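Local coordinates for enoyl-acyl carrier protein reductase (Uncultured bacterium, PDB 6KIA) that probably reduces the double bond of enoyl-acyl carrier protein in fatty acid synthesis, using bound NADH, and is associated with triclosan resistance, at residues L172-A175 against N176-K180; S195-G198 against K199-M203; L304-F307 against P308-K311; D396-S399 against A400-L403; N416-G419 against P420-L424. All coordinates share one frame; numbering follows the deposited sequence.

Contact 1: residues L172-A175 against N176-K180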
loop_
_atom_site.group_PDB
_atom_site.type_symbol
_atom_site.label_atom_id
_atom_site.label_comp_id
_atom_site.label_asym_id
_atom_site.label_seq_id
_atom_site.Cartn_x
_atom_site.Cartn_y
_atom_site.Cartn_z
ATOM N N LEU A 172 -10.833 9.719 -14.462
ATOM C CA LEU A 172 -9.396 9.772 -14.716
ATOM C C LEU A 172 -8.990 11.113 -15.333
ATOM O O LEU A 172 -7.848 11.552 -15.187
ATOM C CB LEU A 172 -8.934 8.565 -15.547
ATOM C CG LEU A 172 -9.379 7.270 -14.842
ATOM C CD1 LEU A 172 -9.211 6.031 -15.716
ATOM C CD2 LEU A 172 -8.659 7.123 -13.505
ATOM N N ALA A 173 -9.909 11.751 -16.046
ATOM C CA ALA A 173 -9.689 13.134 -16.462
ATOM C C ALA A 173 -9.530 14.039 -15.227
ATOM O O ALA A 173 -8.543 14.813 -15.098
ATOM C CB ALA A 173 -10.826 13.611 -17.346
ATOM N N ILE A 174 -10.495 13.931 -14.313
ATOM C CA ILE A 174 -10.425 14.695 -13.067
ATOM C C ILE A 174 -9.124 14.401 -12.312
ATOM O O ILE A 174 -8.456 15.299 -11.798
ATOM C CB ILE A 174 -11.636 14.369 -12.171
ATOM C CG1 ILE A 174 -12.923 14.849 -12.853
ATOM C CG2 ILE A 174 -11.486 15.015 -10.793
ATOM C CD1 ILE A 174 -14.184 14.295 -12.216
ATOM N N ALA A 175 -8.775 13.123 -12.282
ATOM C CA ALA A 175 -7.570 12.609 -11.629
ATOM C C ALA A 175 -6.293 13.172 -12.238
ATOM O O ALA A 175 -5.344 13.458 -11.519
ATOM C CB ALA A 175 -7.550 11.096 -11.691
ATOM N N ASN A 176 -6.237 13.287 -13.561
ATOM C CA ASN A 176 -5.035 13.814 -14.197
ATOM C C ASN A 176 -4.871 15.284 -13.856
ATOM O O ASN A 176 -3.743 15.792 -13.733
ATOM C CB ASN A 176 -5.092 13.647 -15.718
ATOM C CG ASN A 176 -4.961 12.212 -16.153
ATOM O OD1 ASN A 176 -4.382 11.386 -15.446
ATOM N ND2 ASN A 176 -5.503 11.901 -17.325
ATOM N N ARG A 177 -5.996 15.968 -13.658
ATOM C CA ARG A 177 -5.883 17.354 -13.211
ATOM C C ARG A 177 -5.437 17.444 -11.745
ATOM O O ARG A 177 -4.601 18.273 -11.382
ATOM C CB ARG A 177 -7.215 18.082 -13.406
ATOM C CG ARG A 177 -7.463 18.494 -14.852
ATOM C CD ARG A 177 -8.614 19.477 -14.971
ATOM N NE ARG A 177 -8.346 20.727 -14.260
ATOM C CZ ARG A 177 -9.246 21.686 -14.078
ATOM N NH1 ARG A 177 -10.472 21.537 -14.562
ATOM N NH2 ARG A 177 -8.924 22.793 -13.416
ATOM N N ILE A 178 -5.985 16.582 -10.898
ATOM C CA ILE A 178 -5.655 16.641 -9.474
ATOM C C ILE A 178 -4.216 16.211 -9.190
ATOM O O ILE A 178 -3.517 16.827 -8.378
ATOM C CB ILE A 178 -6.608 15.776 -8.643
ATOM C CG1 ILE A 178 -8.015 16.371 -8.688
ATOM C CG2 ILE A 178 -6.132 15.700 -7.190
ATOM C CD1 ILE A 178 -9.043 15.509 -8.040
ATOM N N TYR A 179 -3.756 15.184 -9.892
ATOM C CA TYR A 179 -2.469 14.592 -9.567
ATOM C C TYR A 179 -1.347 15.175 -10.411
ATOM O O TYR A 179 -0.193 15.201 -9.948
ATOM C CB TYR A 179 -2.522 13.069 -9.751
ATOM C CG TYR A 179 -3.465 12.380 -8.793
ATOM C CD1 TYR A 179 -3.506 12.743 -7.450
ATOM C CD2 TYR A 179 -4.331 11.383 -9.231
ATOM C CE1 TYR A 179 -4.374 12.123 -6.563
ATOM C CE2 TYR A 179 -5.207 10.758 -8.352
ATOM C CZ TYR A 179 -5.222 11.136 -7.021
ATOM O OH TYR A 179 -6.084 10.525 -6.136
ATOM N N LYS A 180 -1.674 15.684 -11.607
ATOM C CA LYS A 180 -0.630 16.193 -12.520
ATOM C C LYS A 180 -0.797 17.651 -12.965
ATOM O O LYS A 180 0.093 18.202 -13.615
ATOM C CB LYS A 180 -0.560 15.319 -13.781
ATOM C CG LYS A 180 -0.374 13.832 -13.524
ATOM C CD LYS A 180 -0.451 13.040 -14.831
ATOM C CE LYS A 180 0.058 11.614 -14.663
ATOM N NZ LYS A 180 -0.713 10.829 -13.643
#
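Ile174 and Ile178 run alongside each other from successive turns on the buried flank of helix 169-180. Their branches meet where Ile174 CG2 lies 3.7 Å from Ile178 CD1. The chi1 of Ile178 (-67°) sets CG1 beside its own backbone N, which brings CG1 to 3.3 Å from Ile174 O and turns CD1 back along the helix. Ala175 is small enough for the ring of Tyr179 to lean over this turn, with Ala175 CB 4.1 Å from Tyr179 CD2. The ring is fixed further out by a hydrogen bond between Tyr179 OH and Thr261 OG1 and an edge-to-face contact with Phe299. The helix bonds run through the same turn, with Tyr179 N 2.9 Å from Ala175 O. The opposite character appears at Asn176, exposed to solvent. Its amide folds back over Leu172, yet ND2, 3.2 Å from Leu172 O, is too badly angled to bond, and that oxygen is taken by Asn176 N. Arg177 bends away to the carbonyls of Phe186 and Arg185. Apolar branches therefore anchor the buried flank, while the Asn176 amide keeps to an exposed side and the Arg177 guanidinium spends its N-H groups on backbone oxygens.

Contact 2: residues S195-G198 against K199-M203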
loop_
_atom_site.group_PDB
_atom_site.type_symbol
_atom_site.label_atom_id
_atom_site.label_comp_id
_atom_site.label_asym_id
_atom_site.label_seq_id
_atom_site.Cartn_x
_atom_site.Cartn_y
_atom_site.Cartn_z
ATOM N N SER A 195 -17.222 17.159 -3.710
ATOM C CA SER A 195 -18.285 16.730 -4.610
ATOM C C SER A 195 -18.910 15.402 -4.147
ATOM O O SER A 195 -18.296 14.665 -3.372
ATOM C CB SER A 195 -17.751 16.584 -6.035
ATOM O OG SER A 195 -16.859 15.476 -6.119
ATOM N N ASP A 196 -20.116 15.099 -4.615
ATOM C CA ASP A 196 -20.725 13.806 -4.298
ATOM C C ASP A 196 -19.891 12.674 -4.894
ATOM O O ASP A 196 -19.749 11.618 -4.277
ATOM C CB ASP A 196 -22.175 13.730 -4.782
ATOM C CG ASP A 196 -23.153 14.297 -3.774
ATOM O OD1 ASP A 196 -22.712 15.003 -2.840
ATOM O OD2 ASP A 196 -24.361 14.011 -3.905
ATOM N N LEU A 197 -19.321 12.904 -6.077
ATOM C CA LEU A 197 -18.382 11.931 -6.663
ATOM C C LEU A 197 -17.256 11.556 -5.682
ATOM O O LEU A 197 -16.994 10.365 -5.444
ATOM C CB LEU A 197 -17.768 12.485 -7.948
ATOM C CG LEU A 197 -16.702 11.604 -8.600
ATOM C CD1 LEU A 197 -17.333 10.322 -9.085
ATOM C CD2 LEU A 197 -15.986 12.368 -9.743
ATOM N N GLY A 198 -16.609 12.571 -5.111
ATOM C CA GLY A 198 -15.516 12.368 -4.166
ATOM C C GLY A 198 -15.998 11.642 -2.923
ATOM O O GLY A 198 -15.328 10.740 -2.421
ATOM N N LYS A 199 -17.176 12.020 -2.434
ATOM C CA LYS A 199 -17.750 11.386 -1.249
ATOM C C LYS A 199 -17.978 9.893 -1.477
ATOM O O LYS A 199 -17.681 9.064 -0.603
ATOM C CB LYS A 199 -19.055 12.101 -0.853
ATOM C CG LYS A 199 -18.771 13.466 -0.261
ATOM C CD LYS A 199 -20.032 14.301 0.023
ATOM C CE LYS A 199 -19.613 15.689 0.524
ATOM N NZ LYS A 199 -20.757 16.639 0.789
ATOM N N LEU A 200 -18.469 9.554 -2.663
ATOM C CA LEU A 200 -18.679 8.158 -3.035
ATOM C C LEU A 200 -17.353 7.393 -3.078
ATOM O O LEU A 200 -17.227 6.286 -2.516
ATOM C CB LEU A 200 -19.373 8.077 -4.398
ATOM C CG LEU A 200 -19.499 6.676 -4.977
ATOM C CD1 LEU A 200 -20.300 5.796 -4.017
ATOM C CD2 LEU A 200 -20.165 6.734 -6.338
ATOM N N ILE A 201 -16.374 8.000 -3.747
ATOM C CA ILE A 201 -15.039 7.415 -3.840
ATOM C C ILE A 201 -14.435 7.171 -2.454
ATOM O O ILE A 201 -13.908 6.099 -2.204
ATOM C CB ILE A 201 -14.109 8.292 -4.682
ATOM C CG1 ILE A 201 -14.561 8.246 -6.144
ATOM C CG2 ILE A 201 -12.655 7.831 -4.548
ATOM C CD1 ILE A 201 -13.847 9.228 -7.026
ATOM N N LEU A 202 -14.540 8.142 -1.550
ATOM C CA LEU A 202 -14.031 7.975 -0.184
ATOM C C LEU A 202 -14.742 6.838 0.567
ATOM O O LEU A 202 -14.119 6.136 1.354
ATOM C CB LEU A 202 -14.174 9.284 0.598
ATOM C CG LEU A 202 -13.198 10.421 0.275
ATOM C CD1 LEU A 202 -13.682 11.693 0.942
ATOM C CD2 LEU A 202 -11.814 10.085 0.767
ATOM N N MET A 203 -16.055 6.678 0.347
ATOM C CA MET A 203 -16.768 5.533 0.932
ATOM C C MET A 203 -16.181 4.199 0.419
ATOM O O MET A 203 -15.957 3.229 1.188
ATOM C CB MET A 203 -18.257 5.627 0.601
ATOM C CG MET A 203 -18.908 6.847 1.199
ATOM S SD MET A 203 -20.625 6.989 0.677
ATOM C CE MET A 203 -21.107 5.282 0.625
HETATM O O HOH W 1 -21.245 17.214 -2.100
#
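From Ser195 to Leu202 the backbone turns from an extended residue into regular helix, and Lys199 N, Leu200 N, Ile201 N and Leu202 N each bond to the carbonyl four residues back, the first reaching Ser195 O at 3.0 Å. With chi1 at 69°, Ser195 OG reaches forward to accept from Gly198 N at 3.1 Å, with an N-H...O angle of 161°. This is a classic serine N-cap, in which a short hydroxyl side chain takes up an amide of the first turn of helix 196-219 that has no helix carbonyl four residues earlier to bond; OG is also hydrogen-bonded to Leu192 O. Beside the cap, Asp196 and Lys199 share a water, which donates to Asp196 OD1 (2.8 Å) and accepts from Lys199 NZ (3.0 Å). The charged atoms themselves, 4.4 Å apart, are too distant for a salt bridge, and the extended lysine lays its CD 4.0 Å from Asp196 OD1. The acid suits the N-terminal end, where the helix dipole probably stabilises its charge, and its OD2 is bound by Leu118 N. On the buried side, Leu197 and Ile201 meet at a slant, Leu197 CG lying 4.0 Å from Ile201 CD1, and helix 101-105 packs over Leu197 and Leu200.

Contact 3: residues L304-F307 against P308-K311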
loop_
_atom_site.group_PDB
_atom_site.type_symbol
_atom_site.label_atom_id
_atom_site.label_comp_id
_atom_site.label_asym_id
_atom_site.label_seq_id
_atom_site.Cartn_x
_atom_site.Cartn_y
_atom_site.Cartn_z
ATOM N N LEU A 304 9.509 11.454 -4.974
ATOM C CA LEU A 304 10.466 12.434 -4.488
ATOM C C LEU A 304 10.875 12.099 -3.074
ATOM O O LEU A 304 12.030 12.382 -2.673
ATOM C CB LEU A 304 9.880 13.854 -4.546
ATOM C CG LEU A 304 9.565 14.348 -5.951
ATOM C CD1 LEU A 304 9.007 15.751 -5.832
ATOM C CD2 LEU A 304 10.818 14.353 -6.840
ATOM N N SER A 305 9.962 11.459 -2.336
ATOM C CA SER A 305 10.260 11.121 -0.942
ATOM C C SER A 305 11.301 10.015 -0.805
ATOM O O SER A 305 11.932 9.891 0.234
ATOM C CB SER A 305 8.983 10.705 -0.216
ATOM O OG SER A 305 8.045 11.781 -0.181
ATOM N N LEU A 306 11.514 9.256 -1.870
ATOM C CA LEU A 306 12.314 8.038 -1.793
ATOM C C LEU A 306 13.822 8.270 -1.982
ATOM O O LEU A 306 14.639 7.556 -1.394
ATOM C CB LEU A 306 11.792 7.040 -2.838
ATOM C CG LEU A 306 12.480 5.684 -3.002
ATOM C CD1 LEU A 306 12.395 4.863 -1.712
ATOM C CD2 LEU A 306 11.785 4.964 -4.153
ATOM N N PHE A 307 14.202 9.276 -2.767
ATOM C CA PHE A 307 15.636 9.472 -3.068
ATOM C C PHE A 307 16.578 9.573 -1.854
ATOM O O PHE A 307 17.691 9.016 -1.890
ATOM C CB PHE A 307 15.812 10.707 -3.957
ATOM C CG PHE A 307 15.158 10.577 -5.301
ATOM C CD1 PHE A 307 15.691 9.737 -6.267
ATOM C CD2 PHE A 307 14.016 11.300 -5.601
ATOM C CE1 PHE A 307 15.082 9.612 -7.523
ATOM C CE2 PHE A 307 13.408 11.201 -6.853
ATOM C CZ PHE A 307 13.934 10.369 -7.817
ATOM N N PRO A 308 16.147 10.257 -0.768
ATOM C CA PRO A 308 17.058 10.335 0.380
ATOM C C PRO A 308 17.356 8.985 1.050
ATOM O O PRO A 308 18.224 8.945 1.924
ATOM C CB PRO A 308 16.320 11.281 1.347
ATOM C CG PRO A 308 15.432 12.100 0.462
ATOM C CD PRO A 308 14.979 11.159 -0.599
ATOM N N LEU A 309 16.681 7.907 0.650
ATOM C CA LEU A 309 17.083 6.568 1.130
ATOM C C LEU A 309 18.557 6.328 0.814
ATOM O O LEU A 309 19.264 5.655 1.572
ATOM C CB LEU A 309 16.192 5.470 0.512
ATOM C CG LEU A 309 16.530 4.038 0.937
ATOM C CD1 LEU A 309 16.219 3.852 2.438
ATOM C CD2 LEU A 309 15.775 2.991 0.087
ATOM N N LEU A 310 19.039 6.903 -0.293
ATOM C CA LEU A 310 20.470 6.777 -0.625
ATOM C C LEU A 310 21.372 7.290 0.511
ATOM O O LEU A 310 22.375 6.656 0.887
ATOM C CB LEU A 310 20.790 7.507 -1.926
ATOM C CG LEU A 310 20.391 6.769 -3.203
ATOM C CD1 LEU A 310 20.329 7.685 -4.412
ATOM C CD2 LEU A 310 21.325 5.587 -3.456
ATOM N N LYS A 311 20.996 8.430 1.079
ATOM C CA LYS A 311 21.790 9.012 2.146
ATOM C C LYS A 311 21.679 8.153 3.399
ATOM O O LYS A 311 22.663 7.953 4.118
ATOM C CB LYS A 311 21.325 10.449 2.408
ATOM C CG LYS A 311 21.661 11.384 1.275
ATOM C CD LYS A 311 21.308 12.815 1.620
ATOM C CE LYS A 311 21.756 13.769 0.535
ATOM N NZ LYS A 311 23.245 13.760 0.397
#
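Phe307 and Pro308 are the two central residues of a type I beta turn from Leu306 to Leu309, which leads the chain out of a short 3-10 segment and into helix 309-315. Leu309 N closes the turn on Leu306 O at 2.9 Å, and Leu310 N then reaches Phe307 O at 3.0 Å. In both of these bonds, which span three residues, the donor stands about 38° above the plane of the carbonyl it uses. In the ring of Pro308, CB lies 3.6 Å from Phe307 C, a distance set by the covalent link between the two residues. Next, CG swings over to 4.1 Å from Ser305 O. The real contacts are made by CD, where the ring closes back on N: it sits 3.4 Å from Ser305 O and 3.5 Å from Phe307 CB. In a helical turn the place of CD would hold an amide hydrogen directed at a carbonyl, but proline has none to give, and Ser305 O is a buried oxygen without a partner. The loss is probably offset by proline's restricted phi (-65°), which suits a type I turn. Around the junction, Phe307 reaches into helices 339-351 and 370-385, where Leu342, Ile346 and Ile383 meet it, and the ring of Pro308 rests on Ile246. Within the turn, Leu309 CB touches Leu306 O at 3.2 Å, and its CD2 lies 4.3 Å from Leu306 CD1.

Contact 4: residues D396-S399 against A400-L403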
loop_
_atom_site.group_PDB
_atom_site.type_symbol
_atom_site.label_atom_id
_atom_site.label_comp_id
_atom_site.label_asym_id
_atom_site.label_seq_id
_atom_site.Cartn_x
_atom_site.Cartn_y
_atom_site.Cartn_z
ATOM N N ASP A 396 13.291 3.025 -9.603
ATOM C CA ASP A 396 13.104 1.573 -9.803
ATOM C C ASP A 396 14.056 0.810 -8.854
ATOM O O ASP A 396 13.651 -0.125 -8.118
ATOM C CB ASP A 396 13.377 1.136 -11.256
ATOM C CG ASP A 396 12.430 1.761 -12.271
ATOM O OD1 ASP A 396 11.309 2.185 -11.906
ATOM O OD2 ASP A 396 12.805 1.800 -13.468
ATOM N N VAL A 397 15.330 1.192 -8.886
ATOM C CA VAL A 397 16.332 0.578 -8.033
ATOM C C VAL A 397 15.926 0.728 -6.559
ATOM O O VAL A 397 15.912 -0.248 -5.787
ATOM C CB VAL A 397 17.747 1.213 -8.263
ATOM C CG1 VAL A 397 18.754 0.594 -7.343
ATOM C CG2 VAL A 397 18.174 1.022 -9.720
ATOM N N LEU A 398 15.560 1.951 -6.175
ATOM C CA LEU A 398 15.293 2.209 -4.765
ATOM C C LEU A 398 13.988 1.561 -4.265
ATOM O O LEU A 398 13.939 1.072 -3.121
ATOM C CB LEU A 398 15.272 3.713 -4.483
ATOM C CG LEU A 398 16.601 4.469 -4.729
ATOM C CD1 LEU A 398 16.405 5.950 -4.422
ATOM C CD2 LEU A 398 17.716 3.854 -3.885
ATOM N N SER A 399 12.958 1.530 -5.109
ATOM C CA SER A 399 11.705 0.867 -4.753
ATOM C C SER A 399 11.966 -0.616 -4.530
ATOM O O SER A 399 11.465 -1.180 -3.554
ATOM C CB SER A 399 10.641 1.064 -5.822
ATOM O OG SER A 399 10.250 2.432 -5.931
ATOM N N ALA A 400 12.762 -1.246 -5.409
ATOM C CA ALA A 400 13.111 -2.664 -5.166
ATOM C C ALA A 400 13.861 -2.854 -3.840
ATOM O O ALA A 400 13.661 -3.865 -3.141
ATOM C CB ALA A 400 13.928 -3.241 -6.328
ATOM N N LEU A 401 14.746 -1.913 -3.494
ATOM C CA LEU A 401 15.441 -2.008 -2.197
ATOM C C LEU A 401 14.467 -1.939 -1.016
ATOM O O LEU A 401 14.607 -2.674 -0.021
ATOM C CB LEU A 401 16.479 -0.888 -2.105
ATOM C CG LEU A 401 17.713 -1.006 -3.004
ATOM C CD1 LEU A 401 18.780 -0.008 -2.532
ATOM C CD2 LEU A 401 18.302 -2.414 -3.011
ATOM N N VAL A 402 13.471 -1.061 -1.111
ATOM C CA VAL A 402 12.500 -0.938 -0.024
ATOM C C VAL A 402 11.652 -2.219 0.097
ATOM O O VAL A 402 11.375 -2.654 1.211
ATOM C CB VAL A 402 11.591 0.309 -0.205
ATOM C CG1 VAL A 402 10.499 0.328 0.875
ATOM C CG2 VAL A 402 12.425 1.575 -0.093
ATOM N N LEU A 403 11.268 -2.828 -1.020
ATOM C CA LEU A 403 10.611 -4.155 -0.940
ATOM C C LEU A 403 11.465 -5.154 -0.157
ATOM O O LEU A 403 10.984 -5.859 0.802
ATOM C CB LEU A 403 10.338 -4.709 -2.350
ATOM C CG LEU A 403 8.951 -4.525 -2.951
ATOM C CD1 LEU A 403 8.469 -3.105 -2.862
ATOM C CD2 LEU A 403 8.907 -5.088 -4.398
#
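Ser399 OG is held twice: it donates to Thr395 O in the turn before it and accepts from Arg292 N in a neighbouring loop, while its backbone O takes Leu403 N at 3.0 Å with a nearly straight N-H...O angle of 167°. The first of these grips depends on chi1 (-66°), which places OG beside the serine's own backbone N, where it can turn back to the carbonyl four residues earlier. A small hydroxyl suits this buried place, since it can pin a loop to the helix without needing water. Val402 presses its CG2 to 3.4 Å from Leu398 O, Leu401 brings CG to 3.4 Å from Val397 O, and Leu403 CD1 rests 3.6 Å from Ser399 O, so branched apolar groups shield the backbone bonds of this turn. Leu398 CD2 and Leu401 CD1 meet more loosely at 4.2 Å. Toward solvent, Ala400 offers just its CB, 3.6 Å from Asp396 O, and Asp396 carries its acid away to Leu393 N. Outside the turn, Val397 and Leu401 lean on helix 320-331. This is a regular alpha-helix packed between helices 309-315 and 320-331 and the loop carrying Ile291, with the side chain of Leu403 about 6 Å from the bound NADH.

Contact 5: residues N416-G419 against P420-L424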
loop_
_atom_site.group_PDB
_atom_site.type_symbol
_atom_site.label_atom_id
_atom_site.label_comp_id
_atom_site.label_asym_id
_atom_site.label_seq_id
_atom_site.Cartn_x
_atom_site.Cartn_y
_atom_site.Cartn_z
ATOM N N ASN A 416 6.963 -11.186 17.008
ATOM C CA ASN A 416 6.788 -10.574 18.327
ATOM C C ASN A 416 6.597 -9.069 18.220
ATOM O O ASN A 416 7.518 -8.297 18.483
ATOM C CB ASN A 416 7.996 -10.869 19.220
ATOM C CG ASN A 416 7.808 -10.365 20.639
ATOM O OD1 ASN A 416 6.689 -10.320 21.150
ATOM N ND2 ASN A 416 8.909 -9.984 21.283
ATOM N N PRO A 417 5.404 -8.648 17.792
ATOM C CA PRO A 417 5.201 -7.235 17.440
ATOM C C PRO A 417 5.133 -6.270 18.626
ATOM O O PRO A 417 4.519 -6.591 19.646
ATOM C CB PRO A 417 3.869 -7.260 16.690
ATOM C CG PRO A 417 3.145 -8.483 17.219
ATOM C CD PRO A 417 4.240 -9.492 17.475
ATOM N N ALA A 418 5.725 -5.088 18.462
ATOM C CA ALA A 418 5.742 -4.093 19.525
ATOM C C ALA A 418 4.378 -3.448 19.742
ATOM O O ALA A 418 4.069 -3.015 20.849
ATOM C CB ALA A 418 6.768 -3.028 19.232
ATOM N N GLY A 419 3.555 -3.385 18.698
ATOM C CA GLY A 419 2.287 -2.696 18.816
ATOM C C GLY A 419 1.413 -2.813 17.586
ATOM O O GLY A 419 1.813 -3.408 16.594
ATOM N N PRO A 420 0.218 -2.229 17.646
ATOM C CA PRO A 420 -0.743 -2.346 16.545
ATOM C C PRO A 420 -0.397 -1.495 15.311
ATOM O O PRO A 420 -0.941 -1.768 14.241
ATOM C CB PRO A 420 -2.054 -1.865 17.182
ATOM C CG PRO A 420 -1.632 -0.960 18.285
ATOM C CD PRO A 420 -0.351 -1.526 18.815
ATOM N N VAL A 421 0.412 -0.452 15.483
ATOM C CA VAL A 421 0.772 0.452 14.388
ATOM C C VAL A 421 2.236 0.842 14.510
ATOM O O VAL A 421 2.663 1.384 15.541
ATOM C CB VAL A 421 -0.099 1.740 14.377
ATOM C CG1 VAL A 421 0.226 2.563 13.138
ATOM C CG2 VAL A 421 -1.601 1.427 14.442
ATOM N N LEU A 422 3.020 0.538 13.476
ATOM C CA LEU A 422 4.451 0.769 13.497
ATOM C C LEU A 422 4.913 1.380 12.184
ATOM O O LEU A 422 4.541 0.902 11.110
ATOM C CB LEU A 422 5.215 -0.533 13.742
ATOM C CG LEU A 422 4.939 -1.236 15.074
ATOM C CD1 LEU A 422 5.610 -2.611 15.097
ATOM C CD2 LEU A 422 5.462 -0.338 16.198
ATOM N N TRP A 423 5.724 2.420 12.276
ATOM C CA TRP A 423 6.325 3.007 11.079
ATOM C C TRP A 423 7.662 2.340 10.753
ATOM O O TRP A 423 8.542 2.212 11.628
ATOM C CB TRP A 423 6.537 4.517 11.256
ATOM C CG TRP A 423 5.423 5.439 10.857
ATOM C CD1 TRP A 423 5.399 6.270 9.765
ATOM C CD2 TRP A 423 4.194 5.676 11.563
ATOM N NE1 TRP A 423 4.253 7.014 9.763
ATOM C CE2 TRP A 423 3.476 6.656 10.835
ATOM C CE3 TRP A 423 3.624 5.148 12.722
ATOM C CZ2 TRP A 423 2.223 7.123 11.241
ATOM C CZ3 TRP A 423 2.370 5.631 13.132
ATOM C CH2 TRP A 423 1.688 6.597 12.393
ATOM N N LEU A 424 7.824 1.959 9.485
ATOM C CA LEU A 424 9.106 1.520 8.949
ATOM C C LEU A 424 9.636 2.662 8.092
ATOM O O LEU A 424 9.221 2.815 6.944
ATOM C CB LEU A 424 8.939 0.245 8.110
ATOM C CG LEU A 424 8.216 -0.908 8.824
ATOM C CD1 LEU A 424 8.147 -2.118 7.910
ATOM C CD2 LEU A 424 8.974 -1.259 10.111
#
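The flat peptide between Gly419 and Pro420 has the side chain of Leu422 over one of its faces, with Leu422 CG standing above the carbonyl oxygen, 4.1 Å from Gly419 O. At the edge, the proline ring closes on the peptide N, and covalent geometry holds its CD 2.9 Å from Gly419 CA. Glycine suits this place because, with the chain fully extended (phi -175°, psi 178°), a beta carbon would collide with Pro420 CD, whereas a bare alpha-carbon leaves room for the ring. Gly419 O has a polar partner as well, Thr284 OG1. The chain here is entering strand 421-423, which runs parallel to strand 283-287 in the central sheet of this Rossmann-clan enzyme; Pro420 and Leu422 pair with Val285. Leu422 points back at the loop it has just left. With CG anti to the carbonyl carbon (chi1 -62°), CD1 comes to 4.2 Å from Ala418 N, and CD2 lies 4.3 Å from Ala418 CB. Ala418 N is hydrogen-bonded to Glu413 OE2, from the end of helix 394-413. The pyrrolidine of Pro420 packs on Glu274 and Trp277 of helix 263-278.

Overall arrangement
Followed from the N terminus, the five contacts come in series; none nests within or crosses another, and each links residues three to four apart within a continuous run, so none closes a long loop. Contact 1 ends helix 169-180 and contact 2 starts helix 196-219. The two touch where Ile174 CD1 lies 3.6 Å from Leu197 CD2, so the two helices pack together. Contact 3 turns the chain into helix 309-315, and contact 4 sits on helix 394-413. These two also meet, Leu309 CD2 lying 3.6 Å from Val402 CG2. Contact 5 follows helix 394-413 and opens strand 421-423. Contacts 1 and 5 lie on opposite sides of the chain's centre.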